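Stage III sporulation protein AH (Bacillus subtilis, PDB 3TUF) pairs with SpoIIQ to form an intercellular channel between mother cell and forespore, through which mother-cell gene expression triggers sigma-G activity during sporulation. Local coordinates at residues B[85-96]-B[147-155]. Numbering follows the deposited sequence.
Sequences FTTYRLDLEDAR and EDALVNAEG
In the packing of helix 84-107 against 149-152, an edge strand of the sheet within this chain, L150 wedges between the side chains of F85, Y88 and R89. Its CD2 sits over the centre of one face of the F85 ring, 4.3 Å above the plane, and lies 3.5 Å from CD2 of Y88; CD1 lies over one face of the R89 guanidinium and 3.9 Å from R89 CG. The Y88 side chain, its CG held anti to the main-chain nitrogen (chi1 -169°), reaches across to N152, whose ND2 donates to Y88 OH at 2.9 Å. The domain belongs to the ring-building-motif clan of secretion and flagellar proteins, here with a long helical hairpin, 84-107 and 114-143, preceding the sheet. R89 NH2 forms a salt bridge with D148 OD1 (3.1 Å), on the syn side but tilted out of the carboxylate plane, the guanidinium and carboxylate planes 15° apart; A149 N also donates to this oxygen, from the same face. Replacing D148 by an alanine would probably leave the R89 guanidinium without its carboxylate mate here and freer to turn. R96 NH1 forms a salt bridge with E154 OE1 (3.1 Å), while R96 NH2 and NE form salt bridges with E134 and E131 of helix 114-143. N152 OD1 closes an Asx turn, accepting from E154 N at 2.9 Å.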
ATOM      1  N   PHE B  85       6.640  -0.599  14.832  1.00 56.89           N
ATOM      2  CA  PHE B  85       5.800  -0.801  13.648  1.00 62.55           C
ATOM      3  C   PHE B  85       5.381   0.499  12.975  1.00 56.48           C
ATOM      4  O   PHE B  85       5.670   0.719  11.770  1.00 60.39           O
ATOM      5  CB  PHE B  85       4.565  -1.601  13.996  1.00 58.20           C
ATOM      6  CG  PHE B  85       4.749  -3.089  13.894  1.00 68.94           C
ATOM      7  CD1 PHE B  85       5.657  -3.761  14.700  1.00 71.44           C
ATOM      8  CD2 PHE B  85       3.980  -3.835  13.012  1.00 80.82           C
ATOM      9  CE1 PHE B  85       5.818  -5.140  14.619  1.00 71.11           C
ATOM     10  CE2 PHE B  85       4.136  -5.248  12.936  1.00 66.52           C
ATOM     11  CZ  PHE B  85       5.075  -5.882  13.745  1.00 68.54           C
ATOM     12  N   THR B  86       4.702   1.359  13.733  1.00 55.88           N
ATOM     13  CA  THR B  86       4.299   2.648  13.168  1.00 58.02           C
ATOM     14  C   THR B  86       5.541   3.456  12.702  1.00 48.07           C
ATOM     15  O   THR B  86       5.515   4.097  11.650  1.00 53.36           O
ATOM     16  CB  THR B  86       3.358   3.466  14.123  1.00 63.49           C
ATOM     17  OG1 THR B  86       3.775   3.260  15.460  1.00 70.35           O
ATOM     18  CG2 THR B  86       1.831   3.035  14.017  1.00 58.75           C
ATOM     19  N   THR B  87       6.648   3.422  13.431  1.00 50.93           N
ATOM     20  CA  THR B  87       7.787   4.192  12.913  1.00 57.01           C
ATOM     21  C   THR B  87       8.253   3.670  11.547  1.00 56.01           C
ATOM     22  O   THR B  87       8.420   4.417  10.574  1.00 50.66           O
ATOM     23  CB  THR B  87       8.945   4.263  13.894  1.00 57.32           C
ATOM     24  OG1 THR B  87       8.439   4.684  15.170  1.00 61.92           O
ATOM     25  CG2 THR B  87       9.968   5.281  13.410  1.00 52.62           C
ATOM     26  N   TYR B  88       8.449   2.363  11.481  1.00 45.13           N
ATOM     27  CA  TYR B  88       8.866   1.719  10.251  1.00 55.23           C
ATOM     28  C   TYR B  88       7.904   2.014   9.067  1.00 54.56           C
ATOM     29  O   TYR B  88       8.325   2.475   7.997  1.00 52.56           O
ATOM     30  CB  TYR B  88       9.020   0.226  10.516  1.00 61.90           C
ATOM     31  CG  TYR B  88       9.691  -0.535   9.401  1.00 66.60           C
ATOM     32  CD1 TYR B  88      11.086  -0.653   9.336  1.00 64.59           C
ATOM     33  CD2 TYR B  88       8.935  -1.150   8.407  1.00 61.03           C
ATOM     34  CE1 TYR B  88      11.711  -1.360   8.297  1.00 70.39           C
ATOM     35  CE2 TYR B  88       9.550  -1.859   7.359  1.00 66.71           C
ATOM     36  CZ  TYR B  88      10.931  -1.961   7.312  1.00 71.06           C
ATOM     37  OH  TYR B  88      11.509  -2.677   6.274  1.00 80.01           O
ATOM     38  N   ARG B  89       6.611   1.768   9.256  1.00 43.91           N
ATOM     39  CA  ARG B  89       5.670   2.004   8.176  1.00 46.94           C
ATOM     40  C   ARG B  89       5.816   3.459   7.677  1.00 42.29           C
ATOM     41  O   ARG B  89       6.014   3.739   6.451  1.00 38.03           O
ATOM     42  CB  ARG B  89       4.259   1.694   8.641  1.00 50.16           C
ATOM     43  CG  ARG B  89       3.918   0.195   8.747  1.00 60.91           C
ATOM     44  CD  ARG B  89       2.462  -0.044   8.363  1.00 59.42           C
ATOM     45  NE  ARG B  89       2.071  -1.452   8.534  1.00 56.65           N
ATOM     46  CZ  ARG B  89       1.780  -2.011   9.718  1.00 58.23           C
ATOM     47  NH1 ARG B  89       1.798  -1.310  10.864  1.00 55.68           N
ATOM     48  NH2 ARG B  89       1.444  -3.282   9.759  1.00 46.84           N
ATOM     49  N   LEU B  90       5.766   4.383   8.634  1.00 35.38           N
ATOM     50  CA  LEU B  90       6.039   5.785   8.297  1.00 49.30           C
ATOM     51  C   LEU B  90       7.322   6.014   7.486  1.00 46.87           C
ATOM     52  O   LEU B  90       7.251   6.621   6.380  1.00 42.81           O
ATOM     53  CB  LEU B  90       5.963   6.679   9.533  1.00 47.81           C
ATOM     54  CG  LEU B  90       4.472   6.906   9.798  1.00 50.31           C
ATOM     55  CD1 LEU B  90       4.215   7.518  11.147  1.00 51.22           C
ATOM     56  CD2 LEU B  90       3.829   7.730   8.656  1.00 51.19           C
ATOM     57  N   ASP B  91       8.462   5.516   8.006  1.00 32.35           N
ATOM     58  CA  ASP B  91       9.710   5.728   7.292  1.00 48.65           C
ATOM     59  C   ASP B  91       9.729   5.039   5.909  1.00 46.71           C
ATOM     60  O   ASP B  91      10.178   5.618   4.892  1.00 36.83           O
ATOM     61  CB  ASP B  91      10.884   5.337   8.168  1.00 59.95           C
ATOM     62  CG  ASP B  91      11.011   6.245   9.423  1.00 67.41           C
ATOM     63  OD1 ASP B  91      10.433   7.399   9.491  1.00 68.31           O
ATOM     64  OD2 ASP B  91      11.700   5.787  10.354  1.00 73.24           O
ATOM     65  N   LEU B  92       9.199   3.814   5.864  1.00 39.63           N
ATOM     66  CA  LEU B  92       9.057   3.118   4.595  1.00 48.04           C
ATOM     67  C   LEU B  92       8.276   3.965   3.571  1.00 40.21           C
ATOM     68  O   LEU B  92       8.764   4.207   2.440  1.00 43.09           O
ATOM     69  CB  LEU B  92       8.415   1.750   4.791  1.00 45.13           C
ATOM     70  CG  LEU B  92       8.321   0.863   3.528  1.00 44.38           C
ATOM     71  CD1 LEU B  92       9.698   0.822   2.865  1.00 43.32           C
ATOM     72  CD2 LEU B  92       7.839  -0.536   3.878  1.00 52.46           C
ATOM     73  N   GLU B  93       7.084   4.404   3.964  1.00 45.15           N
ATOM     74  CA  GLU B  93       6.261   5.258   3.117  1.00 52.85           C
ATOM     75  C   GLU B  93       7.098   6.423   2.614  1.00 51.38           C
ATOM     76  O   GLU B  93       7.397   6.515   1.424  1.00 46.50           O
ATOM     77  CB  GLU B  93       5.047   5.773   3.891  1.00 53.47           C
ATOM     78  CG  GLU B  93       3.726   5.160   3.454  1.00 74.16           C
ATOM     79  CD  GLU B  93       3.911   3.871   2.679  1.00 84.16           C
ATOM     80  OE1 GLU B  93       3.987   3.930   1.433  1.00108.10           O
ATOM     81  OE2 GLU B  93       3.980   2.799   3.314  1.00 82.02           O
ATOM     82  N   ASP B  94       7.482   7.310   3.527  1.00 40.79           N
ATOM     83  CA  ASP B  94       8.392   8.427   3.169  1.00 50.47           C
ATOM     84  C   ASP B  94       9.364   8.039   2.055  1.00 48.61           C
ATOM     85  O   ASP B  94       9.355   8.661   0.942  1.00 42.53           O
ATOM     86  CB  ASP B  94       9.175   8.913   4.404  1.00 57.15           C
ATOM     87  CG  ASP B  94       8.237   9.460   5.494  1.00 61.02           C
ATOM     88  OD1 ASP B  94       7.026   9.562   5.164  1.00 63.23           O
ATOM     89  OD2 ASP B  94       8.658   9.800   6.657  1.00 50.05           O
ATOM     90  N   ALA B  95      10.163   7.001   2.357  1.00 37.06           N
ATOM     91  CA  ALA B  95      11.152   6.488   1.432  1.00 44.13           C
ATOM     92  C   ALA B  95      10.505   6.089   0.071  1.00 45.86           C
ATOM     93  O   ALA B  95      10.933   6.571  -1.007  1.00 54.53           O
ATOM     94  CB  ALA B  95      11.921   5.329   2.061  1.00 39.02           C
ATOM     95  N   ARG B  96       9.464   5.266   0.110  1.00 41.63           N
ATOM     96  CA  ARG B  96       8.765   4.878  -1.114  1.00 50.95           C
ATOM     97  C   ARG B  96       8.346   6.088  -1.960  1.00 50.72           C
ATOM     98  O   ARG B  96       8.503   6.089  -3.181  1.00 43.61           O
ATOM     99  CB  ARG B  96       7.542   4.021  -0.784  1.00 51.67           C
ATOM    100  CG  ARG B  96       7.848   2.811   0.086  1.00 49.51           C
ATOM    101  CD  ARG B  96       8.504   1.703  -0.721  1.00 42.83           C
ATOM    102  NE  ARG B  96       7.679   0.499  -0.767  1.00 55.90           N
ATOM    103  CZ  ARG B  96       8.033  -0.668  -0.242  1.00 60.95           C
ATOM    104  NH1 ARG B  96       9.201  -0.795   0.374  1.00 63.89           N
ATOM    105  NH2 ARG B  96       7.220  -1.712  -0.331  1.00 60.95           N
ATOM    106  N   GLU B 147      -2.186 -10.579  15.341  1.00 63.68           N
ATOM    107  CA  GLU B 147      -2.696  -9.248  15.721  1.00 67.51           C
ATOM    108  C   GLU B 147      -2.194  -8.091  14.812  1.00 57.94           C
ATOM    109  O   GLU B 147      -2.935  -7.152  14.488  1.00 63.03           O
ATOM    110  CB  GLU B 147      -2.394  -8.999  17.199  1.00 84.79           C
ATOM    111  CG  GLU B 147      -2.631  -7.592  17.700  1.00101.25           C
ATOM    112  CD  GLU B 147      -1.435  -7.092  18.493  1.00110.79           C
ATOM    113  OE1 GLU B 147      -0.983  -5.946  18.240  1.00124.70           O
ATOM    114  OE2 GLU B 147      -0.921  -7.865  19.346  1.00112.81           O
ATOM    115  N   ASP B 148      -0.947  -8.169  14.376  1.00 52.37           N
ATOM    116  CA  ASP B 148      -0.444  -7.233  13.376  1.00 57.48           C
ATOM    117  C   ASP B 148       0.731  -7.910  12.672  1.00 50.37           C
ATOM    118  O   ASP B 148       1.311  -8.855  13.223  1.00 46.54           O
ATOM    119  CB  ASP B 148       0.008  -5.920  14.037  1.00 51.66           C
ATOM    120  CG  ASP B 148       0.110  -4.754  13.037  1.00 57.03           C
ATOM    121  OD1 ASP B 148      -0.099  -4.959  11.804  1.00 61.02           O
ATOM    122  OD2 ASP B 148       0.397  -3.614  13.492  1.00 64.62           O
ATOM    123  N   ALA B 149       1.065  -7.436  11.469  1.00 44.92           N
ATOM    124  CA  ALA B 149       2.194  -7.945  10.699  1.00 46.84           C
ATOM    125  C   ALA B 149       2.786  -6.870   9.822  1.00 43.40           C
ATOM    126  O   ALA B 149       2.077  -5.955   9.412  1.00 53.15           O
ATOM    127  CB  ALA B 149       1.761  -9.088   9.822  1.00 53.84           C
ATOM    128  N   LEU B 150       4.069  -7.013   9.473  1.00 42.76           N
ATOM    129  CA  LEU B 150       4.756  -6.006   8.672  1.00 42.62           C
ATOM    130  C   LEU B 150       5.674  -6.696   7.687  1.00 40.26           C
ATOM    131  O   LEU B 150       6.399  -7.630   8.086  1.00 42.53           O
ATOM    132  CB  LEU B 150       5.546  -5.130   9.624  1.00 42.07           C
ATOM    133  CG  LEU B 150       6.567  -4.177   9.086  1.00 46.20           C
ATOM    134  CD1 LEU B 150       5.889  -3.113   8.293  1.00 47.51           C
ATOM    135  CD2 LEU B 150       7.340  -3.577  10.330  1.00 41.63           C
ATOM    136  N   VAL B 151       5.664  -6.249   6.442  1.00 30.36           N
ATOM    137  CA  VAL B 151       6.246  -7.022   5.352  1.00 33.90           C
ATOM    138  C   VAL B 151       6.922  -6.071   4.407  1.00 38.79           C
ATOM    139  O   VAL B 151       6.293  -5.144   3.843  1.00 34.26           O
ATOM    140  CB  VAL B 151       5.162  -7.781   4.469  1.00 31.52           C
ATOM    141  CG1 VAL B 151       5.793  -8.427   3.155  1.00 36.83           C
ATOM    142  CG2 VAL B 151       4.388  -8.859   5.259  1.00 32.89           C
ATOM    143  N   ASN B 152       8.197  -6.322   4.169  1.00 45.26           N
ATOM    144  CA  ASN B 152       8.942  -5.512   3.230  1.00 44.81           C
ATOM    145  C   ASN B 152       9.494  -6.474   2.221  1.00 47.44           C
ATOM    146  O   ASN B 152      10.293  -7.368   2.560  1.00 59.89           O
ATOM    147  CB  ASN B 152      10.031  -4.656   3.944  1.00 39.62           C
ATOM    148  CG  ASN B 152      10.957  -3.903   2.953  1.00 41.77           C
ATOM    149  OD1 ASN B 152      11.190  -4.302   1.809  1.00 45.60           O
ATOM    150  ND2 ASN B 152      11.512  -2.809   3.424  1.00 48.60           N
ATOM    151  N   ALA B 153       9.050  -6.292   0.988  1.00 44.10           N
ATOM    152  CA  ALA B 153       9.286  -7.267  -0.057  1.00 47.91           C
ATOM    153  C   ALA B 153      10.180  -6.657  -1.099  1.00 49.45           C
ATOM    154  O   ALA B 153      10.258  -7.125  -2.243  1.00 52.81           O
ATOM    155  CB  ALA B 153       7.962  -7.674  -0.680  1.00 45.80           C
ATOM    156  N   GLU B 154      10.871  -5.600  -0.714  1.00 53.41           N
ATOM    157  CA  GLU B 154      11.529  -4.793  -1.729  1.00 60.07           C
ATOM    158  C   GLU B 154      12.830  -5.336  -2.334  1.00 57.36           C
ATOM    159  O   GLU B 154      13.072  -5.136  -3.533  1.00 87.14           O
ATOM    160  CB  GLU B 154      11.744  -3.383  -1.248  1.00 59.67           C
ATOM    161  CG  GLU B 154      11.991  -2.470  -2.380  1.00 56.78           C
ATOM    162  CD  GLU B 154      12.046  -1.034  -1.916  1.00 70.62           C
ATOM    163  OE1 GLU B 154      12.146  -0.791  -0.657  1.00 61.80           O
ATOM    164  OE2 GLU B 154      11.986  -0.158  -2.819  1.00 75.23           O
ATOM    165  N   GLY B 155      13.667  -5.986  -1.552  1.00 53.65           N
ATOM    166  CA  GLY B 155      14.988  -6.297  -2.073  1.00 57.06           C
ATOM    167  C   GLY B 155      15.230  -7.744  -2.472  1.00 70.21           C
ATOM    168  O   GLY B 155      14.405  -8.371  -3.126  1.00 62.64           O
TER